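Short afifavidin (Afifella pfennigii, PDB 6HDT) binds biotin, and also 2-iminobiotin, in a strong non-covalent complex as a dimeric bacterial avidin, although its exact biological role is still obscure. Local coordinates at residues S22-N25 with S29-T32; P50-Q55 with T104-A109; G91-E94 with D99-I102. All blocks are in the same frame, centred on the assembly; numbering follows the deposited sequence.

Interaction 1: S22-N25 with S29-T32; sequences SWVN and STMT. With BTN (biotin), chain E.
W23 and M31 lie opposite each other as a hydrogen-bonded antiparallel pair. W23 N meets M31 O at 2.8 Å and M31 N meets W23 O at 3.0 Å. Their side chains share one face of the sheet and cross at a slant, W23 CB resting 3.9 Å from M31 CG. With CG held between its backbone N and carbonyl carbon (chi1 67°), M31 runs out extended and brings its CE methyl to 4.0 Å from W23 CG. The indole also has M31 O at its edge, in the ring plane, and its NE1 bonds to S21 OG.

This is the first beta hairpin of the avidin barrel, strands 20-24 and 30-35, and its turn end forms the floor of the biotin pocket. There N25 N bonds to S29 O at 2.8 Å. The N25 amide then splits its work: OD1 accepts S29 N at 3.1 Å, with the donor 53° out of the amide carbonyl plane, and also takes D27 N, while ND2 gives a bond of 2.9 Å to biotin O3. S29 OG donates to the same O3 at 2.7 Å and is itself held by N48 N, which probably steadies its direction. Y45 also bonds the ligand, as in avidins where such a trio holds the ureido oxygen. A leucine in place of N25 would probably leave biotin O3 short of one donor and S29 N without its side-chain acceptor, freeing the turn to shift.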
loop_
_atom_site.group_PDB
_atom_site.type_symbol
_atom_site.label_atom_id
_atom_site.label_comp_id
_atom_site.label_asym_id
_atom_site.label_seq_id
_atom_site.Cartn_x
_atom_site.Cartn_y
_atom_site.Cartn_z
ATOM N N SER A 22 -11.752 -11.939 -8.291
ATOM C CA SER A 22 -12.530 -10.711 -8.258
ATOM C C SER A 22 -13.356 -10.594 -6.989
ATOM O O SER A 22 -13.819 -11.582 -6.387
ATOM C CB SER A 22 -13.365 -10.491 -9.530
ATOM O OG SER A 22 -14.353 -11.481 -9.689
ATOM N N TRP A 23 -13.488 -9.352 -6.574
ATOM C CA TRP A 23 -13.962 -8.993 -5.268
ATOM C C TRP A 23 -14.923 -7.815 -5.328
ATOM O O TRP A 23 -14.818 -6.974 -6.222
ATOM C CB TRP A 23 -12.761 -8.606 -4.382
ATOM C CG TRP A 23 -11.663 -9.607 -4.371
ATOM C CD1 TRP A 23 -10.690 -9.739 -5.297
ATOM C CD2 TRP A 23 -11.452 -10.662 -3.401
ATOM N NE1 TRP A 23 -9.860 -10.782 -4.965
ATOM C CE2 TRP A 23 -10.309 -11.370 -3.809
ATOM C CE3 TRP A 23 -12.100 -11.051 -2.224
ATOM C CZ2 TRP A 23 -9.809 -12.470 -3.100
ATOM C CZ3 TRP A 23 -11.595 -12.153 -1.517
ATOM C CH2 TRP A 23 -10.469 -12.838 -1.955
ATOM N N VAL A 24 -15.783 -7.748 -4.313
ATOM C CA VAL A 24 -16.723 -6.666 -4.069
ATOM C C VAL A 24 -16.708 -6.278 -2.581
ATOM O O VAL A 24 -16.624 -7.121 -1.675
ATOM C CB VAL A 24 -18.150 -6.996 -4.553
ATOM C CG1 VAL A 24 -18.806 -8.065 -3.692
ATOM C CG2 VAL A 24 -19.026 -5.770 -4.545
ATOM N N ASN A 25 -16.718 -4.978 -2.311
ATOM C CA ASN A 25 -16.832 -4.553 -0.922
ATOM C C ASN A 25 -18.277 -4.197 -0.555
ATOM O O ASN A 25 -19.186 -4.370 -1.364
ATOM C CB ASN A 25 -15.799 -3.484 -0.555
ATOM C CG ASN A 25 -16.171 -2.115 -1.049
ATOM O OD1 ASN A 25 -17.301 -1.873 -1.423
ATOM N ND2 ASN A 25 -15.210 -1.203 -1.039
ATOM N N SER A 29 -18.017 -1.400 -4.412
ATOM C CA SER A 29 -16.776 -1.213 -5.178
ATOM C C SER A 29 -16.254 -2.616 -5.506
ATOM O O SER A 29 -16.503 -3.589 -4.762
ATOM C CB SER A 29 -15.744 -0.349 -4.451
ATOM O OG SER A 29 -16.300 0.938 -4.190
ATOM N N THR A 30 -15.631 -2.720 -6.670
ATOM C CA THR A 30 -15.084 -3.984 -7.124
ATOM C C THR A 30 -13.596 -3.838 -7.397
ATOM O O THR A 30 -13.051 -2.730 -7.733
ATOM C CB THR A 30 -15.797 -4.512 -8.394
ATOM O OG1 THR A 30 -15.817 -3.507 -9.407
ATOM C CG2 THR A 30 -17.239 -4.917 -8.079
ATOM N N MET A 31 -12.919 -4.962 -7.283
ATOM C CA MET A 31 -11.550 -5.007 -7.711
ATOM C C MET A 31 -11.211 -6.389 -8.183
ATOM O O MET A 31 -11.829 -7.379 -7.755
ATOM C CB MET A 31 -10.632 -4.555 -6.577
ATOM C CG MET A 31 -10.586 -5.493 -5.390
ATOM S SD MET A 31 -9.336 -5.043 -4.166
ATOM C CE MET A 31 -9.676 -6.397 -3.039
ATOM N N THR A 32 -10.190 -6.446 -9.018
ATOM C CA THR A 32 -9.587 -7.704 -9.371
ATOM C C THR A 32 -8.135 -7.701 -8.903
ATOM O O THR A 32 -7.411 -6.722 -9.066
ATOM C CB THR A 32 -9.708 -7.997 -10.887
ATOM O OG1 THR A 32 -11.083 -8.129 -11.258
ATOM C CG2 THR A 32 -8.952 -9.258 -11.263
HETATM C C11 BTN E . -11.516 10.244 -4.048
HETATM O O11 BTN E . -10.603 10.991 -3.645
HETATM O O12 BTN E . -12.720 10.464 -3.777
HETATM C C10 BTN E . -11.112 9.035 -4.873
HETATM C C9 BTN E . -12.028 7.832 -4.654
HETATM C C8 BTN E . -11.853 7.211 -3.265
HETATM C C7 BTN E . -12.821 6.067 -2.974
HETATM C C2 BTN E . -12.551 5.513 -1.578
HETATM S S1 BTN E . -11.090 4.501 -1.430
HETATM C C6 BTN E . -11.613 3.877 0.142
HETATM C C5 BTN E . -13.116 3.702 0.021
HETATM N N1 BTN E . -13.483 2.402 -0.466
HETATM C C3 BTN E . -14.074 2.377 -1.660
HETATM O O3 BTN E . -14.485 1.345 -2.219
HETATM N N2 BTN E . -14.143 3.655 -2.116
HETATM C C4 BTN E . -13.669 4.586 -1.104
#

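Interaction 2: P50-Q55 with T104-A109; sequences PGFGCQ and TDWNLA. With BTN (biotin), chain E.
F52 and L108 approach no closer than 11.0 Å between their CA atoms, so the irregular loop 50-55 and the strand 104-109 meet through side chains alone. F52 points at the strand and W106 at the loop; F52 CZ lies 4.2 Å from W106 CH2, the two rings meeting obliquely. Beside them F52 CE1 touches the L108 methyl CD1 at 4.0 Å, the two side chains sliding past each other in opposite directions. L108 gets its branch there by turning CG away from its own backbone N (chi1 -176°), and the same methyl rests against the valeryl chain, 3.9 Å from biotin C8.

The direct contact is small, and biotin lies against both segments. Two aromatic faces meet its bicyclic head from different sides, roughly at right angles: C4 stands 3.9 Å above the centre of the F52 ring, and C6 sits 3.4 Å above the plane of W106, over the middle of the indole. At the other end of the ligand, carboxylate O12 accepts G53 N at 3.1 Å and lies in plane at the edge of the F52 ring. The loop joining strands 40-46 and 58-66 is the lid of the avidin pocket, and here F52 brings a ring, and G53 a backbone N-H, onto the ligand.

C54 ties the lid by a disulfide to C83, at the start of strand 82-96. W106 meets the W89 ring at about 55°, and its NE1 makes a weak hydrogen bond to D123, which also hydrogen-bonds biotin. Strand 104-109 runs between strands 82-96 and 117-127; D105, N107 and A109, alternating with the pocket residues, pack on the second subunit, where N107 meets N107 of that neighbouring chain.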
loop_
_atom_site.group_PDB
_atom_site.type_symbol
_atom_site.label_atom_id
_atom_site.label_comp_id
_atom_site.label_asym_id
_atom_site.label_seq_id
_atom_site.Cartn_x
_atom_site.Cartn_y
_atom_site.Cartn_z
ATOM N N PRO A 50 -20.621 5.903 -2.503
ATOM C CA PRO A 50 -21.188 7.261 -2.539
ATOM C C PRO A 50 -20.370 8.280 -1.727
ATOM O O PRO A 50 -19.726 7.917 -0.754
ATOM C CB PRO A 50 -22.603 7.089 -1.962
ATOM C CG PRO A 50 -22.694 5.671 -1.449
ATOM C CD PRO A 50 -21.422 4.944 -1.709
ATOM N N GLY A 51 -20.394 9.545 -2.128
ATOM C CA GLY A 51 -19.693 10.608 -1.375
ATOM C C GLY A 51 -18.207 10.716 -1.654
ATOM O O GLY A 51 -17.492 11.449 -0.970
ATOM N N PHE A 52 -17.752 9.975 -2.659
ATOM C CA PHE A 52 -16.420 10.038 -3.190
ATOM C C PHE A 52 -16.521 10.293 -4.697
ATOM O O PHE A 52 -17.547 9.983 -5.354
ATOM C CB PHE A 52 -15.703 8.701 -2.965
ATOM C CG PHE A 52 -15.471 8.368 -1.517
ATOM C CD1 PHE A 52 -14.354 8.840 -0.843
ATOM C CD2 PHE A 52 -16.377 7.583 -0.829
ATOM C CE1 PHE A 52 -14.149 8.525 0.490
ATOM C CE2 PHE A 52 -16.181 7.258 0.511
ATOM C CZ PHE A 52 -15.070 7.718 1.168
ATOM N N GLY A 53 -15.445 10.852 -5.245
ATOM C CA GLY A 53 -15.306 11.003 -6.681
ATOM C C GLY A 53 -14.693 9.792 -7.352
ATOM O O GLY A 53 -14.550 8.716 -6.720
ATOM N N CYS A 54 -14.336 9.958 -8.631
ATOM C CA CYS A 54 -13.657 8.888 -9.423
ATOM C C CYS A 54 -14.412 7.561 -9.380
ATOM O O CYS A 54 -13.846 6.484 -9.139
ATOM C CB CYS A 54 -12.203 8.725 -8.962
ATOM S SG CYS A 54 -11.243 10.197 -9.370
ATOM N N GLN A 55 -15.708 7.674 -9.624
ATOM C CA GLN A 55 -16.608 6.524 -9.604
ATOM C C GLN A 55 -16.728 5.839 -10.964
ATOM O O GLN A 55 -16.720 6.482 -12.015
ATOM C CB GLN A 55 -18.004 6.943 -9.157
ATOM C CG GLN A 55 -18.137 7.162 -7.672
ATOM C CD GLN A 55 -19.038 8.321 -7.370
ATOM O OE1 GLN A 55 -19.165 9.251 -8.165
ATOM N NE2 GLN A 55 -19.662 8.283 -6.213
ATOM N N THR A 104 -10.186 -5.324 5.691
ATOM C CA THR A 104 -9.162 -4.317 5.519
ATOM C C THR A 104 -9.499 -3.038 6.244
ATOM O O THR A 104 -10.667 -2.740 6.504
ATOM C CB THR A 104 -8.969 -3.948 4.018
ATOM O OG1 THR A 104 -10.085 -3.162 3.555
ATOM C CG2 THR A 104 -8.796 -5.172 3.163
ATOM N N ASP A 105 -8.443 -2.275 6.520
ATOM C CA ASP A 105 -8.540 -0.856 6.899
ATOM C C ASP A 105 -7.834 -0.049 5.819
ATOM O O ASP A 105 -6.922 -0.530 5.164
ATOM C CB ASP A 105 -7.852 -0.576 8.246
ATOM C CG ASP A 105 -8.580 -1.188 9.446
ATOM O OD1 ASP A 105 -9.797 -1.435 9.344
ATOM O OD2 ASP A 105 -7.943 -1.333 10.517
ATOM N N TRP A 106 -8.272 1.181 5.613
ATOM C CA TRP A 106 -7.675 1.982 4.553
ATOM C C TRP A 106 -7.470 3.364 5.022
ATOM O O TRP A 106 -8.170 3.835 5.922
ATOM C CB TRP A 106 -8.531 1.992 3.275
ATOM C CG TRP A 106 -9.997 2.386 3.410
ATOM C CD1 TRP A 106 -11.079 1.528 3.449
ATOM C CD2 TRP A 106 -10.550 3.719 3.483
ATOM N NE1 TRP A 106 -12.238 2.230 3.566
ATOM C CE2 TRP A 106 -11.952 3.578 3.564
ATOM C CE3 TRP A 106 -9.999 5.028 3.456
ATOM C CZ2 TRP A 106 -12.808 4.658 3.664
ATOM C CZ3 TRP A 106 -10.873 6.114 3.547
ATOM C CH2 TRP A 106 -12.252 5.921 3.649
ATOM N N ASN A 107 -6.472 3.979 4.400
ATOM C CA ASN A 107 -6.198 5.389 4.561
ATOM C C ASN A 107 -6.212 6.034 3.195
ATOM O O ASN A 107 -5.747 5.429 2.255
ATOM C CB ASN A 107 -4.807 5.559 5.160
ATOM C CG ASN A 107 -4.736 5.182 6.627
ATOM O OD1 ASN A 107 -5.564 5.598 7.433
ATOM N ND2 ASN A 107 -3.746 4.372 6.969
ATOM N N LEU A 108 -6.667 7.295 3.116
ATOM C CA LEU A 108 -6.809 8.022 1.872
ATOM C C LEU A 108 -6.237 9.416 2.066
ATOM O O LEU A 108 -6.787 10.197 2.841
ATOM C CB LEU A 108 -8.280 8.148 1.538
ATOM C CG LEU A 108 -8.756 8.781 0.228
ATOM C CD1 LEU A 108 -10.218 8.416 0.069
ATOM C CD2 LEU A 108 -8.591 10.297 0.166
ATOM N N ALA A 109 -5.137 9.689 1.387
ATOM C CA ALA A 109 -4.486 11.012 1.403
ATOM C C ALA A 109 -5.124 11.906 0.371
ATOM O O ALA A 109 -5.254 11.511 -0.796
ATOM C CB ALA A 109 -3.009 10.845 1.132
HETATM C C11 BTN E . -11.516 10.244 -4.048
HETATM O O11 BTN E . -10.603 10.991 -3.645
HETATM O O12 BTN E . -12.720 10.464 -3.777
HETATM C C10 BTN E . -11.112 9.035 -4.873
HETATM C C9 BTN E . -12.028 7.832 -4.654
HETATM C C8 BTN E . -11.853 7.211 -3.265
HETATM C C7 BTN E . -12.821 6.067 -2.974
HETATM C C2 BTN E . -12.551 5.513 -1.578
HETATM S S1 BTN E . -11.090 4.501 -1.430
HETATM C C6 BTN E . -11.613 3.877 0.142
HETATM C C5 BTN E . -13.116 3.702 0.021
HETATM N N1 BTN E . -13.483 2.402 -0.466
HETATM C C3 BTN E . -14.074 2.377 -1.660
HETATM O O3 BTN E . -14.485 1.345 -2.219
HETATM N N2 BTN E . -14.143 3.655 -2.116
HETATM C C4 BTN E . -13.669 4.586 -1.104
#

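Interaction 3: G91-E94 with D99-I102; sequences GFAE and DVTI
T101 O is gripped twice from the opposite strand: E94 N donates to it at 2.8 Å, close to straight at 164°, and the CA-H of A93 adds a weaker contact, with A93 CA 3.1 Å from the oxygen. The return bond is as regular. T101 N gives to E94 O at 2.9 Å, and V100 CA lies 3.4 Å from that same E94 O. E94 and T101 are thus a hydrogen-bonded antiparallel pair, and A93 and I102, the next pair along, are a non-hydrogen-bonded one whose CA atoms come within 4.3 Å of each other. I102 CA completes the pattern with a CA-H contact to F92 O.

Side chains sort by face. On one face are A93, V100 and I102, with A93 CB 4.2 Å from V100 CG1. V100 turns CG1 anti to its own N (chi1 -175°), which lays that methyl over the hairpin partner, near both A93 CB and E94 O. I102 likewise leans its CG2 branch across the strand, 3.7 Å from F92 O. The other face carries E94 and T101, together with F92, whose ring has E94 CG in plane at its edge. E94 is an exposed residue, and its hydrogen bonds to T101 run through the main chain.

The hairpin of strands 82-96 and 99-110 belongs to the eight-stranded avidin barrel, and this is its turn end. A93 and I102 pack on F14 of helix 7-14, and V100 and I102 reach W23 of strand 20-24 inside the barrel. Strand 117-127 flanks 99-102 through L127 and F125, while F92 turns outward onto G116 of the second subunit.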
loop_
_atom_site.group_PDB
_atom_site.type_symbol
_atom_site.label_atom_id
_atom_site.label_comp_id
_atom_site.label_asym_id
_atom_site.label_seq_id
_atom_site.Cartn_x
_atom_site.Cartn_y
_atom_site.Cartn_z
ATOM N N GLY A 91 -4.834 -5.580 5.063
ATOM C CA GLY A 91 -5.770 -6.504 5.698
ATOM C C GLY A 91 -5.371 -7.941 5.540
ATOM O O GLY A 91 -4.259 -8.271 5.195
ATOM N N PHE A 92 -6.349 -8.789 5.852
ATOM C CA PHE A 92 -6.162 -10.223 5.932
ATOM C C PHE A 92 -7.378 -10.983 5.407
ATOM O O PHE A 92 -8.542 -10.546 5.555
ATOM C CB PHE A 92 -5.869 -10.652 7.355
ATOM C CG PHE A 92 -6.949 -10.337 8.341
ATOM C CD1 PHE A 92 -6.957 -9.109 9.010
ATOM C CD2 PHE A 92 -7.944 -11.272 8.647
ATOM C CE1 PHE A 92 -7.947 -8.820 9.930
ATOM C CE2 PHE A 92 -8.937 -10.978 9.585
ATOM C CZ PHE A 92 -8.935 -9.759 10.226
ATOM N N ALA A 93 -7.082 -12.119 4.783
ATOM C CA ALA A 93 -8.103 -12.959 4.205
ATOM C C ALA A 93 -8.454 -14.029 5.179
ATOM O O ALA A 93 -7.585 -14.564 5.841
ATOM C CB ALA A 93 -7.624 -13.606 2.907
ATOM N N GLU A 94 -9.739 -14.344 5.215
ATOM C CA GLU A 94 -10.272 -15.539 5.935
ATOM C C GLU A 94 -11.096 -16.400 4.973
ATOM O O GLU A 94 -11.978 -15.864 4.262
ATOM C CB GLU A 94 -11.163 -15.097 7.091
ATOM C CG GLU A 94 -10.457 -14.216 8.122
ATOM C CD GLU A 94 -11.330 -13.848 9.317
ATOM O OE1 GLU A 94 -10.767 -13.497 10.384
ATOM O OE2 GLU A 94 -12.577 -13.899 9.195
ATOM N N ASP A 99 -16.027 -19.857 0.545
ATOM C CA ASP A 99 -16.031 -18.386 0.611
ATOM C C ASP A 99 -14.701 -17.821 1.079
ATOM O O ASP A 99 -13.996 -18.430 1.847
ATOM C CB ASP A 99 -17.110 -17.900 1.571
ATOM C CG ASP A 99 -18.513 -18.164 1.054
ATOM O OD1 ASP A 99 -18.907 -17.518 0.056
ATOM O OD2 ASP A 99 -19.220 -19.004 1.649
ATOM N N VAL A 100 -14.386 -16.618 0.626
ATOM C CA VAL A 100 -13.232 -15.886 1.124
ATOM C C VAL A 100 -13.645 -14.422 1.357
ATOM O O VAL A 100 -14.331 -13.811 0.544
ATOM C CB VAL A 100 -12.031 -15.963 0.148
ATOM C CG1 VAL A 100 -10.784 -15.286 0.725
ATOM C CG2 VAL A 100 -11.733 -17.426 -0.213
ATOM N N THR A 101 -13.194 -13.894 2.486
ATOM C CA THR A 101 -13.372 -12.503 2.869
ATOM C C THR A 101 -12.024 -11.847 3.136
ATOM O O THR A 101 -11.152 -12.429 3.746
ATOM C CB THR A 101 -14.232 -12.432 4.156
ATOM O OG1 THR A 101 -15.494 -13.045 3.891
ATOM C CG2 THR A 101 -14.481 -10.996 4.584
ATOM N N ILE A 102 -11.869 -10.600 2.695
ATOM C CA ILE A 102 -10.725 -9.785 3.092
ATOM C C ILE A 102 -11.220 -8.652 3.986
ATOM O O ILE A 102 -12.021 -7.825 3.554
ATOM C CB ILE A 102 -9.976 -9.124 1.918
ATOM C CG1 ILE A 102 -9.778 -10.089 0.734
ATOM C CG2 ILE A 102 -8.636 -8.592 2.419
ATOM C CD1 ILE A 102 -9.232 -9.418 -0.510
#

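All three contacts belong to one antiparallel barrel. Interactions 1 and 3, both partly buried, are hairpin ladders of neighbouring strands, built on backbone bonds, and they meet inside the barrel: W23 CZ3 lies 3.6 Å from I102 CG1. Interaction 2, a buried contact, instead spans from a loop to a strand, without a backbone bond, and depends on apolar and aromatic packing round the ligand. Interactions 1 and 2 do not touch, yet both hold biotin, the first by polar donors at its head, the second by rings and a lid amide. Interaction 3 shares strand 99-110 with interaction 2 but lies away from the pocket, with E94 and D99 exposed; both reach the second subunit.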